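Local coordinates for afamin (Homo sapiens, PDB 6FAK), which carries hydrophobic molecules in body fluids, binds vitamin E and keeps lipidated Wnt proteins soluble and active, at residues F216-Q224 with L344-V353; K225-E233 with K270-I278. All blocks are in the same frame, centred on the assembly; numbering follows the deposited sequence.

Contact 1 (F216-Q224 with L344-V353); sequences FIYIAILSQ and LSIPELLRIV
Ile346 meets the helix 216-224 with its longer branch: CG1 stands anti to its own carbonyl carbon (chi1 -54°) and chi2 bends CD1 round, so that this methyl reaches CG1 of Ile221 at 3.6 Å, the two side chains crossing at about a right angle. In this all-helical albumin fold the packing is knobs-into-holes, Ile346 being the knob and Ile217, Ala220, Ile221 and Gln224 the hole. Both helices belong to the second albumin domain, and their axes cross at 119° with a closest approach of 9.8 Å. Ala220 suits the point where the backbones come nearest, because its lone methyl leaves room for Ile346 CD1 on the one hand and Leu349 CD1, 4.1 Å from Ala220 CB, on the other. One turn further along its helix, Leu350 divides its two methyls: CD1 lies 3.9 Å from Ile217 CG1, while CD2 rests against CB and the backbone carbonyl of Phe216. Phe482, from a loop, touches both Ile217 and Leu350; Ile346, Pro347 and Leu350 also take part in the site of a bound polyether, probably from the crystallisation liquor.

The polar end of the contact lies at Leu344, just before the second helix begins. Ser345 is the N-cap there, its OG accepting from Glu348 N. Gln224 has the length to cross to Leu344, its chain extended beyond CG, and its buried amide is used at both ends. A water donates to Gln224 OE1 and to Leu344 O, bridging them. NE2, with Leu349 CD1 packed beside it, has two carbonyl acceptors, His341 O and Leu344 O; Gln224 NE2 reaches Leu344 O at 2.8 Å, nearly straight at 164° and with the acceptor in the amide plane.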
ATOM      1  N   PHE A 216      -7.895 -14.902  -5.855  1.00 26.73           N
ATOM      2  CA  PHE A 216      -8.160 -14.451  -7.223  1.00 26.66           C
ATOM      3  C   PHE A 216      -7.244 -13.308  -7.700  1.00 26.07           C
ATOM      4  O   PHE A 216      -6.845 -13.261  -8.882  1.00 24.83           O
ATOM      5  CB  PHE A 216      -9.651 -14.205  -7.452  1.00 27.77           C
ATOM      6  CG  PHE A 216     -10.405 -15.482  -7.647  1.00 28.68           C
ATOM      7  CD1 PHE A 216     -10.678 -16.333  -6.559  1.00 30.68           C
ATOM      8  CD2 PHE A 216     -10.752 -15.914  -8.907  1.00 29.01           C
ATOM      9  CE1 PHE A 216     -11.352 -17.548  -6.740  1.00 30.56           C
ATOM     10  CE2 PHE A 216     -11.406 -17.138  -9.096  1.00 29.04           C
ATOM     11  CZ  PHE A 216     -11.690 -17.963  -8.037  1.00 29.38           C
ATOM     12  N   ILE A 217      -6.844 -12.467  -6.752  1.00 25.62           N
ATOM     13  CA  ILE A 217      -5.855 -11.442  -7.016  1.00 26.43           C
ATOM     14  C   ILE A 217      -4.552 -12.058  -7.518  1.00 26.28           C
ATOM     15  O   ILE A 217      -3.990 -11.554  -8.453  1.00 25.85           O
ATOM     16  CB  ILE A 217      -5.527 -10.573  -5.762  1.00 27.30           C
ATOM     17  CG1 ILE A 217      -6.727  -9.745  -5.371  1.00 28.61           C
ATOM     18  CG2 ILE A 217      -4.320  -9.643  -6.016  1.00 27.79           C
ATOM     19  CD1 ILE A 217      -6.503  -8.995  -4.070  1.00 29.34           C
ATOM     20  N   TYR A 218      -4.075 -13.127  -6.875  1.00 26.81           N
ATOM     21  CA  TYR A 218      -2.797 -13.726  -7.217  1.00 27.94           C
ATOM     22  C   TYR A 218      -2.911 -14.486  -8.535  1.00 27.03           C
ATOM     23  O   TYR A 218      -1.956 -14.551  -9.329  1.00 26.83           O
ATOM     24  CB  TYR A 218      -2.230 -14.644  -6.085  1.00 30.75           C
ATOM     25  CG  TYR A 218      -2.520 -14.259  -4.626  1.00 33.97           C
ATOM     26  CD1 TYR A 218      -2.242 -12.969  -4.147  1.00 34.28           C
ATOM     27  CD2 TYR A 218      -2.996 -15.209  -3.708  1.00 34.14           C
ATOM     28  CE1 TYR A 218      -2.516 -12.626  -2.809  1.00 34.64           C
ATOM     29  CE2 TYR A 218      -3.224 -14.890  -2.371  1.00 34.58           C
ATOM     30  CZ  TYR A 218      -3.004 -13.589  -1.917  1.00 35.55           C
ATOM     31  OH  TYR A 218      -3.297 -13.264  -0.596  1.00 37.21           O
ATOM     32  N   ILE A 219      -4.061 -15.103  -8.783  1.00 25.83           N
ATOM     33  CA  ILE A 219      -4.258 -15.775 -10.075  1.00 25.74           C
ATOM     34  C   ILE A 219      -4.162 -14.735 -11.162  1.00 25.65           C
ATOM     35  O   ILE A 219      -3.472 -14.940 -12.188  1.00 25.76           O
ATOM     36  CB  ILE A 219      -5.607 -16.531 -10.183  1.00 25.73           C
ATOM     37  CG1 ILE A 219      -5.679 -17.718  -9.209  1.00 25.71           C
ATOM     38  CG2 ILE A 219      -5.814 -17.026 -11.632  1.00 25.99           C
ATOM     39  CD1 ILE A 219      -7.099 -18.196  -8.912  1.00 25.52           C
ATOM     40  N   ALA A 220      -4.845 -13.606 -10.960  1.00 25.23           N
ATOM     41  CA  ALA A 220      -4.857 -12.585 -12.014  1.00 25.46           C
ATOM     42  C   ALA A 220      -3.463 -12.016 -12.266  1.00 25.99           C
ATOM     43  O   ALA A 220      -3.078 -11.940 -13.391  1.00 26.42           O
ATOM     44  CB  ALA A 220      -5.853 -11.470 -11.729  1.00 25.03           C
ATOM     45  N   ILE A 221      -2.708 -11.661 -11.208  1.00 26.60           N
ATOM     46  CA  ILE A 221      -1.375 -11.055 -11.346  1.00 27.25           C
ATOM     47  C   ILE A 221      -0.366 -12.041 -11.938  1.00 28.34           C
ATOM     48  O   ILE A 221       0.416 -11.687 -12.849  1.00 27.48           O
ATOM     49  CB  ILE A 221      -0.809 -10.568  -9.987  1.00 27.96           C
ATOM     50  CG1 ILE A 221      -1.582  -9.346  -9.479  1.00 28.18           C
ATOM     51  CG2 ILE A 221       0.686 -10.184 -10.095  1.00 28.82           C
ATOM     52  CD1 ILE A 221      -1.330  -9.046  -8.003  1.00 29.21           C
ATOM     53  N   LEU A 222      -0.321 -13.254 -11.377  1.00 29.17           N
ATOM     54  CA  LEU A 222       0.629 -14.274 -11.887  1.00 29.83           C
ATOM     55  C   LEU A 222       0.363 -14.714 -13.355  1.00 29.28           C
ATOM     56  O   LEU A 222       1.300 -15.018 -14.140  1.00 28.48           O
ATOM     57  CB  LEU A 222       0.676 -15.436 -10.918  1.00 31.04           C
ATOM     58  CG  LEU A 222       1.153 -15.136  -9.481  1.00 32.84           C
ATOM     59  CD1 LEU A 222       0.964 -16.307  -8.557  1.00 34.62           C
ATOM     60  CD2 LEU A 222       2.639 -14.759  -9.521  1.00 34.90           C
ATOM     61  N   SER A 223      -0.915 -14.797 -13.715  1.00 28.92           N
ATOM     62  CA  SER A 223      -1.298 -15.165 -15.087  1.00 28.85           C
ATOM     63  C   SER A 223      -0.929 -14.065 -16.093  1.00 29.75           C
ATOM     64  O   SER A 223      -0.507 -14.352 -17.205  1.00 29.74           O
ATOM     65  CB  SER A 223      -2.802 -15.511 -15.177  1.00 28.58           C
ATOM     66  OG  SER A 223      -3.200 -16.545 -14.284  1.00 27.76           O
ATOM     67  N   GLN A 224      -1.065 -12.800 -15.698  1.00 31.65           N
ATOM     68  CA  GLN A 224      -0.575 -11.677 -16.524  1.00 33.14           C
ATOM     69  C   GLN A 224       0.929 -11.662 -16.669  1.00 36.12           C
ATOM     70  O   GLN A 224       1.444 -11.414 -17.755  1.00 40.15           O
ATOM     71  CB  GLN A 224      -0.984 -10.312 -15.952  1.00 32.80           C
ATOM     72  CG  GLN A 224      -2.192  -9.738 -16.593  1.00 32.14           C
ATOM     73  CD  GLN A 224      -2.526  -8.336 -16.110  1.00 30.59           C
ATOM     74  OE1 GLN A 224      -1.999  -7.835 -15.098  1.00 29.15           O
ATOM     75  NE2 GLN A 224      -3.438  -7.716 -16.810  1.00 30.32           N
ATOM     76  N   LEU A 344      -5.266  -4.934 -19.085  1.00 30.44           N
ATOM     77  CA  LEU A 344      -6.293  -4.666 -18.057  1.00 29.14           C
ATOM     78  C   LEU A 344      -5.689  -4.586 -16.673  1.00 28.05           C
ATOM     79  O   LEU A 344      -4.675  -5.261 -16.365  1.00 28.15           O
ATOM     80  CB  LEU A 344      -7.410  -5.721 -18.074  1.00 29.33           C
ATOM     81  CG  LEU A 344      -8.205  -5.836 -19.383  1.00 30.00           C
ATOM     82  CD1 LEU A 344      -9.333  -6.842 -19.299  1.00 30.82           C
ATOM     83  CD2 LEU A 344      -8.722  -4.495 -19.878  1.00 29.99           C
ATOM     84  N   SER A 345      -6.298  -3.755 -15.838  1.00 26.82           N
ATOM     85  CA  SER A 345      -5.934  -3.675 -14.433  1.00 25.94           C
ATOM     86  C   SER A 345      -6.407  -4.911 -13.662  1.00 25.31           C
ATOM     87  O   SER A 345      -7.289  -5.605 -14.081  1.00 24.99           O
ATOM     88  CB  SER A 345      -6.533  -2.426 -13.807  1.00 25.82           C
ATOM     89  OG  SER A 345      -7.921  -2.547 -13.603  1.00 25.38           O
ATOM     90  N   ILE A 346      -5.800  -5.138 -12.514  1.00 25.26           N
ATOM     91  CA  ILE A 346      -6.215  -6.216 -11.648  1.00 25.32           C
ATOM     92  C   ILE A 346      -7.662  -6.035 -11.175  1.00 25.03           C
ATOM     93  O   ILE A 346      -8.418  -6.986 -11.274  1.00 24.65           O
ATOM     94  CB  ILE A 346      -5.211  -6.472 -10.491  1.00 25.96           C
ATOM     95  CG1 ILE A 346      -3.771  -6.701 -11.015  1.00 26.06           C
ATOM     96  CG2 ILE A 346      -5.641  -7.662  -9.660  1.00 26.25           C
ATOM     97  CD1 ILE A 346      -3.594  -7.811 -12.042  1.00 26.20           C
ATOM     98  N   PRO A 347      -8.070  -4.824 -10.709  1.00 25.00           N
ATOM     99  CA  PRO A 347      -9.486  -4.617 -10.337  1.00 24.96           C
ATOM    100  C   PRO A 347     -10.491  -4.840 -11.505  1.00 24.83           C
ATOM    101  O   PRO A 347     -11.546  -5.435 -11.302  1.00 24.35           O
ATOM    102  CB  PRO A 347      -9.519  -3.158  -9.821  1.00 25.35           C
ATOM    103  CG  PRO A 347      -8.142  -2.827  -9.473  1.00 25.72           C
ATOM    104  CD  PRO A 347      -7.217  -3.703 -10.281  1.00 25.57           C
ATOM    105  N   GLU A 348     -10.090  -4.441 -12.736  1.00 25.18           N
ATOM    106  CA  GLU A 348     -10.903  -4.664 -13.911  1.00 25.55           C
ATOM    107  C   GLU A 348     -11.062  -6.178 -14.160  1.00 24.89           C
ATOM    108  O   GLU A 348     -12.134  -6.623 -14.417  1.00 24.70           O
ATOM    109  CB  GLU A 348     -10.373  -3.959 -15.169  1.00 26.90           C
ATOM    110  CG  GLU A 348     -11.362  -4.097 -16.359  1.00 28.95           C
ATOM    111  CD  GLU A 348     -12.720  -3.400 -16.116  1.00 31.80           C
ATOM    112  OE1 GLU A 348     -12.783  -2.415 -15.337  1.00 33.21           O
ATOM    113  OE2 GLU A 348     -13.726  -3.797 -16.752  1.00 34.41           O
ATOM    114  N   LEU A 349      -9.988  -6.940 -14.053  1.00 24.57           N
ATOM    115  CA  LEU A 349     -10.094  -8.399 -14.231  1.00 24.48           C
ATOM    116  C   LEU A 349     -11.024  -9.028 -13.191  1.00 24.39           C
ATOM    117  O   LEU A 349     -11.789  -9.873 -13.520  1.00 24.04           O
ATOM    118  CB  LEU A 349      -8.747  -9.049 -14.149  1.00 24.24           C
ATOM    119  CG  LEU A 349      -7.807  -8.683 -15.295  1.00 24.34           C
ATOM    120  CD1 LEU A 349      -6.395  -9.058 -14.958  1.00 24.25           C
ATOM    121  CD2 LEU A 349      -8.255  -9.318 -16.596  1.00 24.69           C
ATOM    122  N   LEU A 350     -10.932  -8.583 -11.936  1.00 24.58           N
ATOM    123  CA  LEU A 350     -11.804  -9.122 -10.901  1.00 25.06           C
ATOM    124  C   LEU A 350     -13.251  -8.708 -11.074  1.00 24.59           C
ATOM    125  O   LEU A 350     -14.119  -9.486 -10.740  1.00 24.57           O
ATOM    126  CB  LEU A 350     -11.316  -8.722  -9.500  1.00 26.52           C
ATOM    127  CG  LEU A 350      -9.857  -9.159  -9.278  1.00 28.22           C
ATOM    128  CD1 LEU A 350      -9.388  -8.591  -7.940  1.00 31.01           C
ATOM    129  CD2 LEU A 350      -9.690 -10.648  -9.345  1.00 28.99           C
ATOM    130  N   ARG A 351     -13.526  -7.483 -11.580  1.00 24.26           N
ATOM    131  CA  ARG A 351     -14.870  -7.115 -11.939  1.00 24.16           C
ATOM    132  C   ARG A 351     -15.454  -8.064 -13.038  1.00 24.07           C
ATOM    133  O   ARG A 351     -16.602  -8.507 -12.934  1.00 23.84           O
ATOM    134  CB  ARG A 351     -14.971  -5.628 -12.370  1.00 24.51           C
ATOM    135  CG  ARG A 351     -14.772  -4.666 -11.195  1.00 24.59           C
ATOM    136  CD  ARG A 351     -15.067  -3.256 -11.638  1.00 25.19           C
ATOM    137  NE  ARG A 351     -13.985  -2.688 -12.423  1.00 25.67           N
ATOM    138  CZ  ARG A 351     -12.940  -2.001 -11.977  1.00 25.92           C
ATOM    139  NH1 ARG A 351     -12.713  -1.867 -10.682  1.00 25.94           N
ATOM    140  NH2 ARG A 351     -12.082  -1.485 -12.835  1.00 26.17           N
ATOM    141  N   ILE A 352     -14.634  -8.355 -14.036  1.00 24.00           N
ATOM    142  CA  ILE A 352     -14.993  -9.267 -15.107  1.00 24.17           C
ATOM    143  C   ILE A 352     -15.307 -10.675 -14.574  1.00 24.08           C
ATOM    144  O   ILE A 352     -16.307 -11.296 -14.983  1.00 24.07           O
ATOM    145  CB  ILE A 352     -13.929  -9.234 -16.260  1.00 24.43           C
ATOM    146  CG1 ILE A 352     -14.091  -7.883 -16.971  1.00 24.84           C
ATOM    147  CG2 ILE A 352     -14.102 -10.408 -17.239  1.00 24.53           C
ATOM    148  CD1 ILE A 352     -12.943  -7.522 -17.862  1.00 25.33           C
ATOM    149  N   VAL A 353     -14.506 -11.150 -13.631  1.00 24.04           N
ATOM    150  CA  VAL A 353     -14.760 -12.459 -13.040  1.00 24.24           C
ATOM    151  C   VAL A 353     -16.125 -12.457 -12.338  1.00 24.62           C
ATOM    152  O   VAL A 353     -16.919 -13.408 -12.515  1.00 24.38           O
ATOM    153  CB  VAL A 353     -13.645 -12.917 -12.087  1.00 24.23           C
ATOM    154  CG1 VAL A 353     -14.029 -14.234 -11.426  1.00 24.49           C
ATOM    155  CG2 VAL A 353     -12.293 -13.080 -12.805  1.00 24.21           C
TER
HETATM  156  O   HOH W   1      -2.516  -5.267 -14.434  1.00 25.06           O

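Contact 2 (K225-E233 with K270-I278); sequences KFPKIEFKE and KQDSISSKI
Ile274 lays its CG2 methyl over one face of the Phe226 ring, a CH-pi contact 3.9 Å from the ring centroid and 18° off the normal. Lys225 CG covers the opposite face, and Ser275 CB approaches Phe226 CD1 obliquely at 3.6 Å. Were Phe226 an alanine, the methyl of Ile274 and CB of Ser275 would probably lose the ring they pack on, leaving a gap between turn and loop. With CG1 of Ile274 anti to the carbonyl carbon (chi1 -73°), that branch runs beside Ile229, the CG1 atoms 4.1 Å apart; branched aliphatic residues suit this buried seam.

Phe226 to Ile229 form a type I beta turn linking helix 216-225 to helix 231-250 in the second albumin domain, within the pocket region for hydrophobic ligands. Two waters join the turn and the residue after it to loop 270-278: one accepts from Lys228 N and donates to Ile274 O, the other accepts from Glu230 N and donates to Ser273 O. Lys228 bends along the loop backbone, CG 3.4 Å from Ile274 O. The Glu233 carboxylate lies against the Lys270 methylenes; their salt bridge is long, OE2 to NZ 3.8 Å, and the firmer partner of Glu233 OE2 is His266 NE2, by a hydrogen bond.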
ATOM      1  N   LYS A 225       1.623 -11.886 -15.562  1.00 37.38           N
ATOM      2  CA  LYS A 225       3.074 -11.837 -15.537  1.00 39.48           C
ATOM      3  C   LYS A 225       3.734 -13.027 -16.230  1.00 39.78           C
ATOM      4  O   LYS A 225       4.771 -12.861 -16.887  1.00 42.30           O
ATOM      5  CB  LYS A 225       3.551 -11.763 -14.085  1.00 42.13           C
ATOM      6  CG  LYS A 225       5.036 -11.466 -13.946  1.00 47.77           C
ATOM      7  CD  LYS A 225       5.426 -11.471 -12.481  1.00 53.95           C
ATOM      8  CE  LYS A 225       6.870 -11.027 -12.252  1.00 54.90           C
ATOM      9  NZ  LYS A 225       6.899  -9.570 -11.927  1.00 56.81           N
ATOM     10  N   PHE A 226       3.152 -14.217 -16.077  1.00 37.38           N
ATOM     11  CA  PHE A 226       3.717 -15.457 -16.634  1.00 36.26           C
ATOM     12  C   PHE A 226       2.685 -16.106 -17.536  1.00 34.34           C
ATOM     13  O   PHE A 226       2.179 -17.178 -17.236  1.00 34.20           O
ATOM     14  CB  PHE A 226       4.105 -16.429 -15.513  1.00 39.11           C
ATOM     15  CG  PHE A 226       5.042 -15.842 -14.491  1.00 41.60           C
ATOM     16  CD1 PHE A 226       6.244 -15.266 -14.879  1.00 44.75           C
ATOM     17  CD2 PHE A 226       4.747 -15.906 -13.139  1.00 43.71           C
ATOM     18  CE1 PHE A 226       7.113 -14.722 -13.952  1.00 45.02           C
ATOM     19  CE2 PHE A 226       5.609 -15.368 -12.195  1.00 49.08           C
ATOM     20  CZ  PHE A 226       6.803 -14.768 -12.607  1.00 48.57           C
ATOM     21  N   PRO A 227       2.384 -15.480 -18.670  1.00 34.15           N
ATOM     22  CA  PRO A 227       1.274 -15.972 -19.466  1.00 34.91           C
ATOM     23  C   PRO A 227       1.538 -17.308 -20.164  1.00 36.92           C
ATOM     24  O   PRO A 227       0.592 -17.901 -20.656  1.00 36.85           O
ATOM     25  CB  PRO A 227       1.066 -14.871 -20.489  1.00 35.55           C
ATOM     26  CG  PRO A 227       2.377 -14.200 -20.605  1.00 35.31           C
ATOM     27  CD  PRO A 227       2.946 -14.240 -19.233  1.00 35.52           C
ATOM     28  N   LYS A 228       2.775 -17.791 -20.176  1.00 37.36           N
ATOM     29  CA  LYS A 228       3.045 -19.124 -20.736  1.00 41.27           C
ATOM     30  C   LYS A 228       2.934 -20.269 -19.705  1.00 40.21           C
ATOM     31  O   LYS A 228       3.055 -21.420 -20.075  1.00 39.47           O
ATOM     32  CB  LYS A 228       4.404 -19.124 -21.471  1.00 46.71           C
ATOM     33  CG  LYS A 228       5.627 -19.444 -20.637  1.00 55.03           C
ATOM     34  CD  LYS A 228       6.899 -19.590 -21.484  1.00 66.89           C
ATOM     35  CE  LYS A 228       7.561 -20.964 -21.304  1.00 71.63           C
ATOM     36  NZ  LYS A 228       9.035 -20.896 -21.482  1.00 80.48           N
ATOM     37  N   ILE A 229       2.688 -19.970 -18.427  1.00 37.87           N
ATOM     38  CA  ILE A 229       2.589 -20.998 -17.382  1.00 37.41           C
ATOM     39  C   ILE A 229       1.400 -21.933 -17.593  1.00 37.00           C
ATOM     40  O   ILE A 229       0.361 -21.486 -18.071  1.00 40.88           O
ATOM     41  CB  ILE A 229       2.487 -20.309 -15.987  1.00 38.09           C
ATOM     42  CG1 ILE A 229       2.757 -21.279 -14.840  1.00 36.83           C
ATOM     43  CG2 ILE A 229       1.117 -19.625 -15.797  1.00 38.03           C
ATOM     44  CD1 ILE A 229       2.766 -20.544 -13.502  1.00 37.50           C
ATOM     45  N   GLU A 230       1.526 -23.216 -17.232  1.00 35.49           N
ATOM     46  CA  GLU A 230       0.367 -24.174 -17.221  1.00 35.64           C
ATOM     47  C   GLU A 230      -0.513 -23.979 -16.017  1.00 33.02           C
ATOM     48  O   GLU A 230      -0.011 -23.681 -14.919  1.00 32.24           O
ATOM     49  CB  GLU A 230       0.801 -25.657 -17.296  1.00 42.01           C
ATOM     50  CG  GLU A 230       0.464 -26.597 -16.101  1.00 45.17           C
ATOM     51  CD  GLU A 230      -0.556 -27.741 -16.366  1.00 48.31           C
ATOM     52  OE1 GLU A 230      -1.818 -27.491 -16.435  1.00 40.17           O
ATOM     53  OE2 GLU A 230      -0.096 -28.936 -16.403  1.00 55.30           O
ATOM     54  N   PHE A 231      -1.813 -24.235 -16.191  1.00 31.03           N
ATOM     55  CA  PHE A 231      -2.794 -24.000 -15.133  1.00 29.53           C
ATOM     56  C   PHE A 231      -2.419 -24.696 -13.809  1.00 29.01           C
ATOM     57  O   PHE A 231      -2.416 -24.077 -12.757  1.00 27.66           O
ATOM     58  CB  PHE A 231      -4.199 -24.354 -15.613  1.00 28.72           C
ATOM     59  CG  PHE A 231      -5.278 -24.071 -14.602  1.00 28.06           C
ATOM     60  CD1 PHE A 231      -5.543 -22.774 -14.207  1.00 27.57           C
ATOM     61  CD2 PHE A 231      -6.032 -25.091 -14.054  1.00 27.93           C
ATOM     62  CE1 PHE A 231      -6.522 -22.502 -13.274  1.00 27.23           C
ATOM     63  CE2 PHE A 231      -7.022 -24.822 -13.131  1.00 27.53           C
ATOM     64  CZ  PHE A 231      -7.263 -23.521 -12.739  1.00 27.37           C
ATOM     65  N   LYS A 232      -2.099 -25.979 -13.865  1.00 29.43           N
ATOM     66  CA  LYS A 232      -1.763 -26.715 -12.665  1.00 29.89           C
ATOM     67  C   LYS A 232      -0.568 -26.117 -11.919  1.00 30.31           C
ATOM     68  O   LYS A 232      -0.585 -26.034 -10.689  1.00 29.73           O
ATOM     69  CB  LYS A 232      -1.545 -28.207 -12.971  1.00 30.69           C
ATOM     70  CG  LYS A 232      -2.838 -28.914 -13.192  1.00 31.18           C
ATOM     71  CD  LYS A 232      -2.650 -30.404 -13.524  1.00 32.78           C
ATOM     72  CE  LYS A 232      -1.986 -31.290 -12.452  1.00 33.54           C
ATOM     73  NZ  LYS A 232      -2.800 -31.568 -11.243  1.00 33.33           N
ATOM     74  N   GLU A 233       0.479 -25.722 -12.652  1.00 30.89           N
ATOM     75  CA  GLU A 233       1.660 -25.096 -12.066  1.00 32.26           C
ATOM     76  C   GLU A 233       1.306 -23.706 -11.453  1.00 30.16           C
ATOM     77  O   GLU A 233       1.772 -23.403 -10.383  1.00 29.33           O
ATOM     78  CB  GLU A 233       2.765 -24.928 -13.098  1.00 35.49           C
ATOM     79  CG  GLU A 233       4.105 -24.554 -12.517  1.00 44.46           C
ATOM     80  CD  GLU A 233       4.643 -25.621 -11.561  1.00 55.12           C
ATOM     81  OE1 GLU A 233       4.876 -26.774 -12.004  1.00 58.18           O
ATOM     82  OE2 GLU A 233       4.825 -25.310 -10.363  1.00 61.87           O
ATOM     83  N   LYS A 270      11.504 -23.692 -11.895  1.00 68.56           N
ATOM     84  CA  LYS A 270      10.793 -24.008 -13.139  1.00 63.23           C
ATOM     85  C   LYS A 270      10.856 -22.852 -14.128  1.00 64.90           C
ATOM     86  O   LYS A 270       9.915 -22.635 -14.889  1.00 62.09           O
ATOM     87  CB  LYS A 270       9.353 -24.381 -12.829  1.00 61.75           C
ATOM     88  CG  LYS A 270       9.281 -25.526 -11.839  1.00 69.56           C
ATOM     89  CD  LYS A 270       7.879 -26.052 -11.668  1.00 71.63           C
ATOM     90  CE  LYS A 270       7.873 -27.344 -10.857  1.00 73.69           C
ATOM     91  NZ  LYS A 270       8.084 -27.062  -9.413  1.00 70.08           N
ATOM     92  N   GLN A 271      11.989 -22.138 -14.122  1.00 74.23           N
ATOM     93  CA  GLN A 271      12.253 -20.997 -15.020  1.00 86.78           C
ATOM     94  C   GLN A 271      11.775 -21.280 -16.444  1.00 95.55           C
ATOM     95  O   GLN A 271      10.938 -20.536 -16.970  1.00 93.39           O
ATOM     96  CB  GLN A 271      13.749 -20.638 -15.010  1.00 97.48           C
ATOM     97  CG  GLN A 271      14.107 -19.366 -15.772  1.00106.48           C
ATOM     98  CD  GLN A 271      15.296 -18.623 -15.176  1.00112.53           C
ATOM     99  OE1 GLN A 271      15.296 -17.392 -15.102  1.00107.87           O
ATOM    100  NE2 GLN A 271      16.311 -19.368 -14.743  1.00114.23           N
ATOM    101  N   ASP A 272      12.281 -22.362 -17.044  1.00 97.24           N
ATOM    102  CA  ASP A 272      11.696 -22.902 -18.281  1.00 98.96           C
ATOM    103  C   ASP A 272      10.345 -23.549 -17.934  1.00102.39           C
ATOM    104  O   ASP A 272      10.253 -24.344 -16.992  1.00 99.42           O
ATOM    105  CB  ASP A 272      12.629 -23.916 -18.961  1.00 98.70           C
ATOM    106  CG  ASP A 272      12.047 -24.468 -20.270  1.00102.47           C
ATOM    107  OD1 ASP A 272      12.496 -24.032 -21.357  1.00 93.29           O
ATOM    108  OD2 ASP A 272      11.130 -25.326 -20.209  1.00100.50           O
ATOM    109  N   SER A 273       9.321 -23.216 -18.721  1.00 98.81           N
ATOM    110  CA  SER A 273       7.914 -23.547 -18.440  1.00 93.38           C
ATOM    111  C   SER A 273       7.255 -22.653 -17.365  1.00 81.93           C
ATOM    112  O   SER A 273       6.286 -23.057 -16.727  1.00 72.17           O
ATOM    113  CB  SER A 273       7.733 -25.049 -18.117  1.00 90.16           C
ATOM    114  OG  SER A 273       8.033 -25.345 -16.764  1.00 83.15           O
ATOM    115  N   ILE A 274       7.801 -21.453 -17.163  1.00 80.03           N
ATOM    116  CA  ILE A 274       7.120 -20.368 -16.426  1.00 83.16           C
ATOM    117  C   ILE A 274       7.409 -19.024 -17.101  1.00 90.13           C
ATOM    118  O   ILE A 274       6.479 -18.329 -17.509  1.00101.94           O
ATOM    119  CB  ILE A 274       7.492 -20.298 -14.897  1.00 75.95           C
ATOM    120  CG1 ILE A 274       6.839 -21.460 -14.126  1.00 71.68           C
ATOM    121  CG2 ILE A 274       7.054 -18.968 -14.272  1.00 67.84           C
ATOM    122  CD1 ILE A 274       7.034 -21.464 -12.622  1.00 65.49           C
ATOM    123  N   SER A 275       8.686 -18.649 -17.184  1.00 87.66           N
ATOM    124  CA  SER A 275       9.069 -17.324 -17.656  1.00 87.89           C
ATOM    125  C   SER A 275      10.330 -17.343 -18.508  1.00 97.04           C
ATOM    126  O   SER A 275      11.076 -18.319 -18.536  1.00 88.59           O
ATOM    127  CB  SER A 275       9.273 -16.387 -16.465  1.00 94.61           C
ATOM    128  OG  SER A 275       9.298 -15.017 -16.856  1.00 98.61           O
ATOM    129  N   SER A 276      10.515 -16.241 -19.225  1.00101.18           N
ATOM    130  CA  SER A 276      11.684 -15.980 -20.042  1.00 97.17           C
ATOM    131  C   SER A 276      12.507 -14.791 -19.521  1.00 99.03           C
ATOM    132  O   SER A 276      13.705 -14.726 -19.796  1.00 94.30           O
ATOM    133  CB  SER A 276      11.213 -15.703 -21.471  1.00 96.88           C
ATOM    134  OG  SER A 276      12.280 -15.762 -22.392  1.00104.01           O
ATOM    135  N   LYS A 277      11.875 -13.875 -18.769  1.00101.15           N
ATOM    136  CA  LYS A 277      12.453 -12.568 -18.419  1.00108.62           C
ATOM    137  C   LYS A 277      12.879 -12.435 -16.942  1.00117.39           C
ATOM    138  O   LYS A 277      12.639 -11.390 -16.322  1.00127.80           O
ATOM    139  CB  LYS A 277      11.437 -11.456 -18.730  1.00103.70           C
ATOM    140  CG  LYS A 277      10.972 -11.365 -20.172  1.00102.60           C
ATOM    141  CD  LYS A 277      10.349  -9.996 -20.427  1.00 97.26           C
ATOM    142  CE  LYS A 277       9.727  -9.870 -21.804  1.00 91.08           C
ATOM    143  NZ  LYS A 277      10.701 -10.149 -22.889  1.00 89.87           N
ATOM    144  N   ILE A 278      13.509 -13.471 -16.380  1.00111.57           N
ATOM    145  CA  ILE A 278      13.890 -13.474 -14.948  1.00105.74           C
ATOM    146  C   ILE A 278      15.224 -14.197 -14.655  1.00103.00           C
ATOM    147  O   ILE A 278      15.405 -14.766 -13.573  1.00103.91           O
ATOM    148  CB  ILE A 278      12.754 -14.092 -14.073  1.00106.04           C
ATOM    149  CG1 ILE A 278      12.360 -15.481 -14.600  1.00 99.92           C
ATOM    150  CG2 ILE A 278      11.532 -13.173 -14.011  1.00100.19           C
ATOM    151  CD1 ILE A 278      11.770 -16.395 -13.550  1.00 91.66           C
TER
HETATM  152  O   HOH W   2       5.252 -16.811 -19.051  1.00 37.66           O
HETATM  153  O   HOH W   3       4.085 -24.166 -16.218  1.00 38.78           O

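Both contacts lie within the second albumin domain, their centres about 17 Å apart, and they follow one another along the chain: helix 216-225 gives its body to contact 1 and leads into the turn of contact 2. Both are partly buried, but contact 1 is nearer the chain's centre, its own centre about 17 Å from it against 26 Å, and joins two regular helices whose aliphatic side chains interlock, with one direct amide-to-carbonyl bond at the margin. Contact 2 joins a turn to an irregular loop farther out. It has an apolar centre, but the backbones there are bridged by two waters, and lysines and a glutamate occupy its more exposed margin.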